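Local coordinates for SusD superfamily protein (PDB 3HDX) that probably binds polysaccharide at the outer membrane of Bacteroides thetaiotaomicron, as a helix-rich member of the SusD family, at residues R436-M441 / A446-I451; L203-A208 / E427-Y432; K43-V48 / E419-L424. One frame throughout, in Å; residues are numbered along the deposited sequence.

Contact 1: R436-M441 / A446-I451; sequences RRQKLM and AFLRLI. With EDO (1,2-ethanediol), chain D.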
loop_
_atom_site.group_PDB
_atom_site.type_symbol
_atom_site.label_atom_id
_atom_site.label_comp_id
_atom_site.label_asym_id
_atom_site.label_seq_id
_atom_site.Cartn_x
_atom_site.Cartn_y
_atom_site.Cartn_z
ATOM N N ARG A 436 2.527 0.127 14.056
ATOM C CA ARG A 436 3.465 1.259 14.280
ATOM C C ARG A 436 2.986 2.115 15.462
ATOM O O ARG A 436 3.781 2.556 16.277
ATOM C CB ARG A 436 3.610 2.137 13.039
ATOM C CG ARG A 436 4.207 1.419 11.843
ATOM C CD ARG A 436 4.837 2.373 10.831
ATOM N NE ARG A 436 3.978 3.518 10.592
ATOM C CZ ARG A 436 2.826 3.466 9.915
ATOM N NH1 ARG A 436 2.433 2.357 9.263
ATOM N NH2 ARG A 436 2.060 4.559 9.880
ATOM N N ARG A 437 1.680 2.371 15.520
ATOM C CA ARG A 437 1.096 3.097 16.651
ATOM C C ARG A 437 1.398 2.420 17.980
ATOM O O ARG A 437 1.821 3.096 18.918
ATOM C CB ARG A 437 -0.421 3.201 16.488
ATOM C CG ARG A 437 -1.147 3.960 17.605
ATOM C CD ARG A 437 -2.618 3.660 17.663
ATOM N NE ARG A 437 -3.214 4.294 18.843
ATOM C CZ ARG A 437 -3.056 3.869 20.086
ATOM N NH1 ARG A 437 -2.372 2.753 20.348
ATOM N NH2 ARG A 437 -3.622 4.534 21.089
ATOM N N GLN A 438 1.249 1.099 18.035
ATOM C CA GLN A 438 1.478 0.417 19.296
ATOM C C GLN A 438 2.929 0.530 19.760
ATOM O O GLN A 438 3.211 0.701 20.946
ATOM C CB GLN A 438 1.057 -1.042 19.213
ATOM C CG GLN A 438 1.139 -1.744 20.584
ATOM C CD GLN A 438 0.359 -1.037 21.710
ATOM O OE1 GLN A 438 0.855 -0.968 22.848
ATOM N NE2 GLN A 438 -0.870 -0.545 21.413
ATOM N N LYS A 439 3.846 0.453 18.813
ATOM C CA LYS A 439 5.268 0.571 19.130
ATOM C C LYS A 439 5.640 1.904 19.735
ATOM O O LYS A 439 6.541 1.976 20.578
ATOM C CB LYS A 439 6.117 0.238 17.901
ATOM C CG LYS A 439 6.010 -1.277 17.472
ATOM C CD LYS A 439 6.553 -1.557 16.067
ATOM C CE LYS A 439 8.058 -1.338 15.974
ATOM N NZ LYS A 439 8.509 -1.466 14.539
ATOM N N LEU A 440 4.940 2.958 19.317
ATOM C CA LEU A 440 5.148 4.301 19.874
ATOM C C LEU A 440 4.369 4.543 21.166
ATOM O O LEU A 440 4.922 5.095 22.103
ATOM C CB LEU A 440 4.723 5.395 18.884
ATOM C CG LEU A 440 5.644 5.666 17.698
ATOM C CD1 LEU A 440 4.921 6.443 16.542
ATOM C CD2 LEU A 440 6.907 6.348 18.141
HETATM N N MSE A 441 3.080 4.153 21.184
HETATM C CA MSE A 441 2.218 4.425 22.328
HETATM C C MSE A 441 2.503 3.531 23.518
HETATM O O MSE A 441 2.443 3.989 24.654
HETATM C CB MSE A 441 0.718 4.317 21.942
HETATM C CG MSE A 441 0.289 5.338 20.862
HETATM SE SE MSE A 441 0.293 7.147 21.486
HETATM C CE MSE A 441 -1.031 6.938 22.911
ATOM N N ALA A 446 -1.075 -6.502 25.886
ATOM C CA ALA A 446 -1.462 -7.677 25.100
ATOM C C ALA A 446 -1.031 -7.532 23.653
ATOM O O ALA A 446 -0.497 -8.456 23.072
ATOM C CB ALA A 446 -2.992 -7.961 25.209
ATOM N N PHE A 447 -1.200 -6.323 23.107
ATOM C CA PHE A 447 -0.762 -6.031 21.731
ATOM C C PHE A 447 0.785 -6.036 21.687
ATOM O O PHE A 447 1.372 -6.575 20.756
ATOM C CB PHE A 447 -1.339 -4.688 21.287
ATOM C CG PHE A 447 -1.361 -4.442 19.793
ATOM C CD1 PHE A 447 -0.676 -5.218 18.845
ATOM C CD2 PHE A 447 -2.093 -3.351 19.331
ATOM C CE1 PHE A 447 -0.733 -4.899 17.501
ATOM C CE2 PHE A 447 -2.149 -3.046 17.966
ATOM C CZ PHE A 447 -1.475 -3.834 17.070
ATOM N N LEU A 448 1.456 -5.453 22.679
ATOM C CA LEU A 448 2.948 -5.511 22.702
ATOM C C LEU A 448 3.451 -6.958 22.714
ATOM O O LEU A 448 4.440 -7.294 22.049
ATOM C CB LEU A 448 3.520 -4.718 23.879
ATOM C CG LEU A 448 3.339 -3.209 23.826
ATOM C CD1 LEU A 448 3.613 -2.598 25.227
ATOM C CD2 LEU A 448 4.265 -2.642 22.709
ATOM N N ARG A 449 2.737 -7.835 23.423
ATOM C CA ARG A 449 3.125 -9.267 23.434
ATOM C C ARG A 449 2.854 -9.892 22.078
ATOM O O ARG A 449 3.616 -10.720 21.628
ATOM C CB ARG A 449 2.437 -10.002 24.566
ATOM C CG ARG A 449 2.661 -11.506 24.618
ATOM C CD ARG A 449 1.569 -12.183 23.883
ATOM N NE ARG A 449 1.728 -13.618 23.897
ATOM C CZ ARG A 449 0.808 -14.453 23.415
ATOM N NH1 ARG A 449 -0.347 -14.013 22.878
ATOM N NH2 ARG A 449 1.053 -15.750 23.490
ATOM N N LEU A 450 1.737 -9.538 21.439
ATOM C CA LEU A 450 1.453 -10.020 20.083
ATOM C C LEU A 450 2.585 -9.633 19.118
ATOM O O LEU A 450 2.977 -10.432 18.258
ATOM C CB LEU A 450 0.121 -9.455 19.592
ATOM C CG LEU A 450 -0.490 -10.098 18.347
ATOM C CD1 LEU A 450 -1.038 -11.500 18.638
ATOM C CD2 LEU A 450 -1.623 -9.258 17.814
ATOM N N ILE A 451 3.140 -8.432 19.292
ATOM C CA ILE A 451 4.253 -7.959 18.444
ATOM C C ILE A 451 5.504 -8.786 18.723
ATOM O O ILE A 451 6.097 -9.342 17.795
ATOM C CB ILE A 451 4.544 -6.463 18.658
ATOM C CG1 ILE A 451 3.372 -5.614 18.131
ATOM C CG2 ILE A 451 5.867 -6.039 17.961
ATOM C CD1 ILE A 451 3.361 -4.172 18.630
HETATM C C1 EDO D . 7.250 -4.712 12.983
HETATM O O1 EDO D . 6.991 -3.297 13.039
HETATM C C2 EDO D . 7.401 -5.208 14.408
HETATM O O2 EDO D . 8.462 -4.482 15.061
#
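Q438 meets F447, L448 and I451 where helix 430-441 turns back into helix 445-453; the two short axes approach to 10.0 Å with an angle of 117° between their N-to-C directions. Van der Waals and CH-pi contacts carry the interface, with no hydrogen bond across it. Q438 CB stands over the face of the F447 ring, 4.0 Å from its centroid and 16° off the ring normal, which makes a CH-pi contact. The two side chains run antiparallel alongside each other, with the amide plane inclined to the ring. CG of Q438 lies anti to the backbone N (chi1 -173°), and a bend at the next bond lays the amide along F447 while CG comes to 3.8 Å from I451 CD1. The same methyl carbon, I451 CD1, reaches K439 CG at 4.1 Å. L448 comes in perpendicular to Q438, its CG 3.5 Å from Q438 OE1.

Polar bonds run around this packing instead of across it. The connecting turn holds both ends of the Q438 amide: NE2 bonds to D443 OD1 and OE1 to N444 N, while N444 OD1 pairs with F447 N. D443 also forms a salt bridge with R437. Beside I451, K439 NZ donates to both hydroxyls of a 1,2-ethanediol, 2.8 Å from its O1; this molecule is probably from the crystallisation liquor.

At this corner, the bonds to D443 and N444 satisfy both ends of the amide and hold its rotation, which lets a buried polar group lie against F447 and L448.

Contact 2: L203-A208 / E427-Y432; sequences LAHICA and EGWRWY. With EDO (1,2-ethanediol), chain E.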
loop_
_atom_site.group_PDB
_atom_site.type_symbol
_atom_site.label_atom_id
_atom_site.label_comp_id
_atom_site.label_asym_id
_atom_site.label_seq_id
_atom_site.Cartn_x
_atom_site.Cartn_y
_atom_site.Cartn_z
ATOM N N LEU A 203 11.044 3.711 0.810
ATOM C CA LEU A 203 12.094 3.982 1.826
ATOM C C LEU A 203 11.507 4.575 3.094
ATOM O O LEU A 203 11.803 4.114 4.191
ATOM C CB LEU A 203 13.206 4.905 1.289
ATOM C CG LEU A 203 14.216 4.258 0.343
ATOM C CD1 LEU A 203 15.082 5.368 -0.233
ATOM C CD2 LEU A 203 15.089 3.280 1.111
ATOM N N ALA A 204 10.666 5.597 2.935
ATOM C CA ALA A 204 10.062 6.243 4.101
ATOM C C ALA A 204 9.307 5.234 4.978
ATOM O O ALA A 204 9.439 5.233 6.191
ATOM C CB ALA A 204 9.114 7.403 3.676
ATOM N N HIS A 205 8.505 4.407 4.323
ATOM C CA HIS A 205 7.733 3.391 5.031
ATOM C C HIS A 205 8.567 2.255 5.619
ATOM O O HIS A 205 8.211 1.730 6.680
ATOM C CB HIS A 205 6.539 2.924 4.201
ATOM C CG HIS A 205 5.366 3.838 4.314
ATOM N ND1 HIS A 205 4.675 3.972 5.502
ATOM C CD2 HIS A 205 4.739 4.633 3.407
ATOM C CE1 HIS A 205 3.684 4.830 5.322
ATOM N NE2 HIS A 205 3.709 5.259 4.068
ATOM N N ILE A 206 9.605 1.792 4.910
ATOM C CA ILE A 206 10.494 0.781 5.482
ATOM C C ILE A 206 11.083 1.359 6.773
ATOM O O ILE A 206 11.065 0.712 7.828
ATOM C CB ILE A 206 11.668 0.415 4.551
ATOM C CG1 ILE A 206 11.166 -0.369 3.329
ATOM C CG2 ILE A 206 12.731 -0.402 5.321
ATOM C CD1 ILE A 206 12.171 -0.455 2.127
ATOM N N CYS A 207 11.576 2.593 6.682
ATOM C CA CYS A 207 12.190 3.223 7.857
ATOM C C CYS A 207 11.209 3.361 9.012
ATOM O O CYS A 207 11.545 3.054 10.153
ATOM C CB CYS A 207 12.850 4.561 7.490
ATOM S SG CYS A 207 14.250 4.375 6.353
ATOM N N ALA A 208 9.998 3.827 8.741
ATOM C CA ALA A 208 9.013 3.942 9.807
ATOM C C ALA A 208 8.682 2.571 10.441
ATOM O O ALA A 208 8.553 2.468 11.656
ATOM C CB ALA A 208 7.698 4.598 9.283
ATOM N N GLU A 427 -7.678 1.770 2.249
ATOM C CA GLU A 427 -6.468 1.831 1.419
ATOM C C GLU A 427 -5.329 0.920 1.880
ATOM O O GLU A 427 -4.182 1.073 1.441
ATOM C CB GLU A 427 -6.012 3.269 1.266
ATOM C CG GLU A 427 -7.051 4.161 0.604
ATOM C CD GLU A 427 -6.659 5.599 0.539
ATOM O OE1 GLU A 427 -5.488 5.947 0.184
ATOM O OE2 GLU A 427 -7.539 6.447 0.838
ATOM N N GLY A 428 -5.647 -0.058 2.723
ATOM C CA GLY A 428 -4.680 -1.078 3.133
ATOM C C GLY A 428 -3.665 -0.673 4.172
ATOM O O GLY A 428 -2.636 -1.337 4.314
ATOM N N TRP A 429 -3.993 0.345 4.972
ATOM C CA TRP A 429 -3.082 0.896 5.999
ATOM C C TRP A 429 -3.366 0.575 7.451
ATOM O O TRP A 429 -2.426 0.468 8.231
ATOM C CB TRP A 429 -2.996 2.433 5.868
ATOM C CG TRP A 429 -2.114 2.834 4.742
ATOM C CD1 TRP A 429 -2.454 3.405 3.561
ATOM C CD2 TRP A 429 -0.703 2.668 4.729
ATOM N NE1 TRP A 429 -1.330 3.585 2.766
ATOM C CE2 TRP A 429 -0.235 3.128 3.452
ATOM C CE3 TRP A 429 0.216 2.116 5.650
ATOM C CZ2 TRP A 429 1.101 3.037 3.075
ATOM C CZ3 TRP A 429 1.551 2.070 5.288
ATOM C CH2 TRP A 429 1.979 2.515 4.010
ATOM N N ARG A 430 -4.640 0.411 7.800
ATOM C CA ARG A 430 -5.041 0.347 9.213
ATOM C C ARG A 430 -4.255 -0.646 10.071
ATOM O O ARG A 430 -3.797 -0.316 11.145
ATOM C CB ARG A 430 -6.539 0.121 9.324
ATOM C CG ARG A 430 -7.105 0.043 10.698
ATOM C CD ARG A 430 -6.863 1.268 11.578
ATOM N NE ARG A 430 -7.538 1.081 12.848
ATOM C CZ ARG A 430 -7.336 1.763 13.979
ATOM N NH1 ARG A 430 -6.479 2.765 14.063
ATOM N NH2 ARG A 430 -8.046 1.438 15.051
ATOM N N TRP A 431 -4.137 -1.871 9.610
ATOM C CA TRP A 431 -3.452 -2.907 10.408
ATOM C C TRP A 431 -1.975 -2.538 10.648
ATOM O O TRP A 431 -1.495 -2.578 11.772
ATOM C CB TRP A 431 -3.564 -4.287 9.739
ATOM C CG TRP A 431 -2.612 -5.255 10.344
ATOM C CD1 TRP A 431 -1.479 -5.719 9.772
ATOM C CD2 TRP A 431 -2.628 -5.758 11.692
ATOM N NE1 TRP A 431 -0.790 -6.508 10.664
ATOM C CE2 TRP A 431 -1.477 -6.551 11.855
ATOM C CE3 TRP A 431 -3.500 -5.621 12.755
ATOM C CZ2 TRP A 431 -1.190 -7.229 13.049
ATOM C CZ3 TRP A 431 -3.223 -6.276 13.957
ATOM C CH2 TRP A 431 -2.075 -7.076 14.093
ATOM N N TYR A 432 -1.267 -2.168 9.590
ATOM C CA TYR A 432 0.141 -1.801 9.712
ATOM C C TYR A 432 0.297 -0.557 10.618
ATOM O O TYR A 432 1.199 -0.489 11.446
ATOM C CB TYR A 432 0.770 -1.577 8.342
ATOM C CG TYR A 432 0.552 -2.713 7.403
ATOM C CD1 TYR A 432 1.127 -3.958 7.651
ATOM C CD2 TYR A 432 -0.316 -2.585 6.315
ATOM C CE1 TYR A 432 0.879 -5.026 6.816
ATOM C CE2 TYR A 432 -0.566 -3.645 5.459
ATOM C CZ TYR A 432 0.028 -4.876 5.720
ATOM O OH TYR A 432 -0.184 -5.935 4.854
HETATM C C1 EDO E . -6.473 3.113 18.008
HETATM O O1 EDO E . -6.889 3.584 16.711
HETATM C C2 EDO E . -7.640 2.516 18.752
HETATM O O2 EDO E . -8.123 1.397 18.005
#
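H205 and W429 form an offset stack, with the centroids of the imidazole and the six-membered indole ring 4.2 Å apart and the planes at 29°. Both residues are buried and extend head-on to one another, H205 from helix 196-209 and W429 from the loop ahead of helix 430-441. W429 CG sits beside its own backbone N (chi1 -78°), which sends the far rim of the indole to the imidazole. The closest carbons are modelled too near to be trusted, so the evidence for the stack is the centroid distance and the angle between planes. R420 makes a cation-pi contact with W429, and D365, bonded to H205 NE2, also pairs with R420.

The loose side lies at R430, which is partly exposed and points its guanidinium edge at a 1,2-ethanediol. R430 NH1 donates to O1 of that molecule at 2.8 Å (150° at the hydrogen), and R430 NH2 to its O2 at 3.0 Å; E418 binds the same diol.

With an alanine here in place of H205, the outer rim of W429 would probably lose its stacking partner and D365 one of its bonds. Together the H205-D365-R420-W429 chain implies a core fastened by both charge and ring stacking.

Contact 3: K43-V48 / E419-L424; sequences KGDFTV and ERRREL. With EDO (1,2-ethanediol), chain H.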
loop_
_atom_site.group_PDB
_atom_site.type_symbol
_atom_site.label_atom_id
_atom_site.label_comp_id
_atom_site.label_asym_id
_atom_site.label_seq_id
_atom_site.Cartn_x
_atom_site.Cartn_y
_atom_site.Cartn_z
ATOM N N LYS A 43 -7.984 -6.910 12.433
ATOM C CA LYS A 43 -8.222 -6.028 13.581
ATOM C C LYS A 43 -8.672 -4.614 13.152
ATOM O O LYS A 43 -8.431 -3.619 13.843
ATOM C CB LYS A 43 -7.010 -5.987 14.514
ATOM C CG LYS A 43 -6.611 -7.331 15.113
ATOM C CD LYS A 43 -7.719 -7.983 15.946
ATOM C CE LYS A 43 -8.148 -7.138 17.131
ATOM N NZ LYS A 43 -9.295 -7.730 17.896
ATOM N N GLY A 44 -9.429 -4.573 12.048
ATOM C CA GLY A 44 -9.836 -3.334 11.456
ATOM C C GLY A 44 -11.163 -2.825 11.938
ATOM O O GLY A 44 -11.709 -3.295 12.943
ATOM N N ASP A 45 -11.678 -1.859 11.173
ATOM C CA ASP A 45 -12.946 -1.174 11.490
ATOM C C ASP A 45 -14.116 -1.710 10.745
ATOM O O ASP A 45 -15.218 -1.183 10.918
ATOM C CB ASP A 45 -12.785 0.317 11.224
ATOM C CG ASP A 45 -11.739 0.940 12.157
ATOM O OD1 ASP A 45 -11.763 0.575 13.346
ATOM O OD2 ASP A 45 -10.934 1.774 11.698
ATOM N N PHE A 46 -13.891 -2.763 9.942
ATOM C CA PHE A 46 -14.960 -3.397 9.162
ATOM C C PHE A 46 -15.637 -4.524 9.935
ATOM O O PHE A 46 -15.005 -5.455 10.431
ATOM C CB PHE A 46 -14.453 -3.895 7.817
ATOM C CG PHE A 46 -14.130 -2.820 6.847
ATOM C CD1 PHE A 46 -12.873 -2.263 6.800
ATOM C CD2 PHE A 46 -15.093 -2.354 5.950
ATOM C CE1 PHE A 46 -12.560 -1.255 5.909
ATOM C CE2 PHE A 46 -14.782 -1.354 5.057
ATOM C CZ PHE A 46 -13.493 -0.803 5.030
ATOM N N THR A 47 -16.950 -4.416 9.983
ATOM C CA THR A 47 -17.822 -5.462 10.479
ATOM C C THR A 47 -18.023 -6.427 9.304
ATOM O O THR A 47 -18.124 -6.004 8.142
ATOM C CB THR A 47 -19.175 -4.875 10.936
ATOM O OG1 THR A 47 -18.944 -4.063 12.077
ATOM C CG2 THR A 47 -20.173 -5.975 11.310
ATOM N N VAL A 48 -18.061 -7.726 9.602
ATOM C CA VAL A 48 -18.278 -8.761 8.593
ATOM C C VAL A 48 -19.755 -9.147 8.622
ATOM O O VAL A 48 -20.276 -9.496 9.678
ATOM C CB VAL A 48 -17.382 -10.014 8.826
ATOM C CG1 VAL A 48 -17.684 -11.129 7.763
ATOM C CG2 VAL A 48 -15.904 -9.619 8.817
ATOM N N GLU A 419 -6.345 10.269 12.576
ATOM C CA GLU A 419 -6.465 10.945 11.275
ATOM C C GLU A 419 -6.138 9.974 10.127
ATOM O O GLU A 419 -6.806 9.967 9.077
ATOM C CB GLU A 419 -5.652 12.237 11.208
ATOM C CG GLU A 419 -6.064 13.132 10.001
ATOM C CD GLU A 419 -7.485 13.665 10.065
ATOM O OE1 GLU A 419 -8.072 13.792 11.165
ATOM O OE2 GLU A 419 -8.007 14.016 8.989
ATOM N N ARG A 420 -5.081 9.181 10.285
ATOM C CA ARG A 420 -4.796 8.139 9.294
ATOM C C ARG A 420 -5.977 7.147 9.160
ATOM O O ARG A 420 -6.303 6.670 8.068
ATOM C CB ARG A 420 -3.527 7.377 9.685
ATOM C CG ARG A 420 -2.272 8.193 9.591
ATOM C CD ARG A 420 -0.983 7.405 9.889
ATOM N NE ARG A 420 -0.732 6.333 8.906
ATOM C CZ ARG A 420 -0.131 6.489 7.733
ATOM N NH1 ARG A 420 0.449 7.644 7.368
ATOM N NH2 ARG A 420 -0.032 5.446 6.930
ATOM N N ARG A 421 -6.550 6.786 10.304
ATOM C CA ARG A 421 -7.677 5.845 10.360
ATOM C C ARG A 421 -8.815 6.369 9.486
ATOM O O ARG A 421 -9.413 5.611 8.753
ATOM C CB ARG A 421 -8.138 5.683 11.786
ATOM C CG ARG A 421 -9.209 4.632 12.066
ATOM C CD ARG A 421 -9.516 4.670 13.544
ATOM N NE ARG A 421 -10.333 3.531 14.003
ATOM C CZ ARG A 421 -10.750 3.381 15.250
ATOM N NH1 ARG A 421 -10.453 4.271 16.191
ATOM N NH2 ARG A 421 -11.435 2.281 15.586
ATOM N N ARG A 422 -9.103 7.659 9.617
ATOM C CA ARG A 422 -10.109 8.304 8.803
ATOM C C ARG A 422 -9.713 8.481 7.330
ATOM O O ARG A 422 -10.454 8.110 6.419
ATOM C CB ARG A 422 -10.503 9.656 9.421
ATOM C CG ARG A 422 -11.222 9.529 10.732
ATOM C CD ARG A 422 -11.715 10.843 11.241
ATOM N NE ARG A 422 -10.634 11.650 11.777
ATOM C CZ ARG A 422 -10.253 11.720 13.056
ATOM N NH1 ARG A 422 -10.861 11.030 14.006
ATOM N NH2 ARG A 422 -9.249 12.518 13.381
ATOM N N GLU A 423 -8.548 9.063 7.113
ATOM C CA GLU A 423 -8.132 9.426 5.772
ATOM C C GLU A 423 -7.833 8.278 4.868
ATOM O O GLU A 423 -8.237 8.302 3.712
ATOM C CB GLU A 423 -6.902 10.362 5.859
ATOM C CG GLU A 423 -6.416 10.891 4.533
ATOM C CD GLU A 423 -7.470 11.711 3.762
ATOM O OE1 GLU A 423 -8.354 12.296 4.417
ATOM O OE2 GLU A 423 -7.337 11.804 2.502
ATOM N N LEU A 424 -7.190 7.254 5.409
ATOM C CA LEU A 424 -6.716 6.137 4.614
ATOM C C LEU A 424 -7.613 4.902 4.713
ATOM O O LEU A 424 -7.233 3.795 4.268
ATOM C CB LEU A 424 -5.257 5.810 4.998
ATOM C CG LEU A 424 -4.260 6.987 4.945
ATOM C CD1 LEU A 424 -2.895 6.628 5.570
ATOM C CD2 LEU A 424 -4.072 7.448 3.495
HETATM C C1 EDO H . -15.545 -3.633 13.922
HETATM O O1 EDO H . -14.262 -3.209 14.378
HETATM C C2 EDO H . -15.983 -4.798 14.788
HETATM O O2 EDO H . -15.059 -5.875 14.566
HETATM O O HOH W 1 -9.412 2.610 8.944
#
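A two-pronged salt bridge between D45 and R421 joins the loop that leads into strand 47-48 to the last turn of helix 409-423, near the surface of the protein and between parts of the chain far apart in sequence. Two nearly straight bonds support this reading: R421 NH2 donates to D45 OD1 at 2.8 Å and R421 NE to D45 OD2 at 3.0 Å, each with an angle of 166° at the hydrogen. R421 grips the carboxylate side-on with NE and NH2, one nitrogen to each oxygen. Both oxygens lie close to the guanidinium plane and are met on their syn sides, yet the nitrogens stand well out of the carboxylate plane, since the two flat groups are turned 31° from each other.

R421 gets there by a straight reach: CG is anti to the backbone N (chi1 -174°) and the chain stays extended to NE. A water lies 3.0 Å from R421 O and 3.3 Å from D45 OD2, placed to donate to both, although other acceptors compete for its protons. On the same helix R422 turns its guanidinium edge to E419, with NH2 2.8 Å from E419 OE1, a separate salt bridge within the helix. On the loop, G44 O accepts a bond from a 1,2-ethanediol, 2.9 Å from its O1.

R421 NH1 is held in turn by E418, which fixes the rotation of the guanidinium further, while R430 brings its NH2 near R421 NE. D45, which bonds R421 and has a long, weak ion pair with R430, together with E418 on R421 NH1, probably offsets this approach of like charges.

Overall arrangement
The three contacts gather round the consecutive helices 409-423 and 430-441, their centres 14 to 17 Å apart. Along the chain, contacts 2 and 3 cross: 43-48 and 203-208 come first, then 419-424 and 427-432, while contact 1 follows wholly afterwards as a local corner. Contacts 1 and 2 share helix 430-441 and touch through R436, whose CD lies 3.8 Å from A208 O. D433 forms salt bridges with both R436 and R420, bridging like charges that meet between contacts 1 and 3. Contacts 2 and 3, each joining segments over 200 residues apart, tie the N-terminal half to the C-terminal SusD family region of this largely helical protein, with contact 2 nearest the chain's centre.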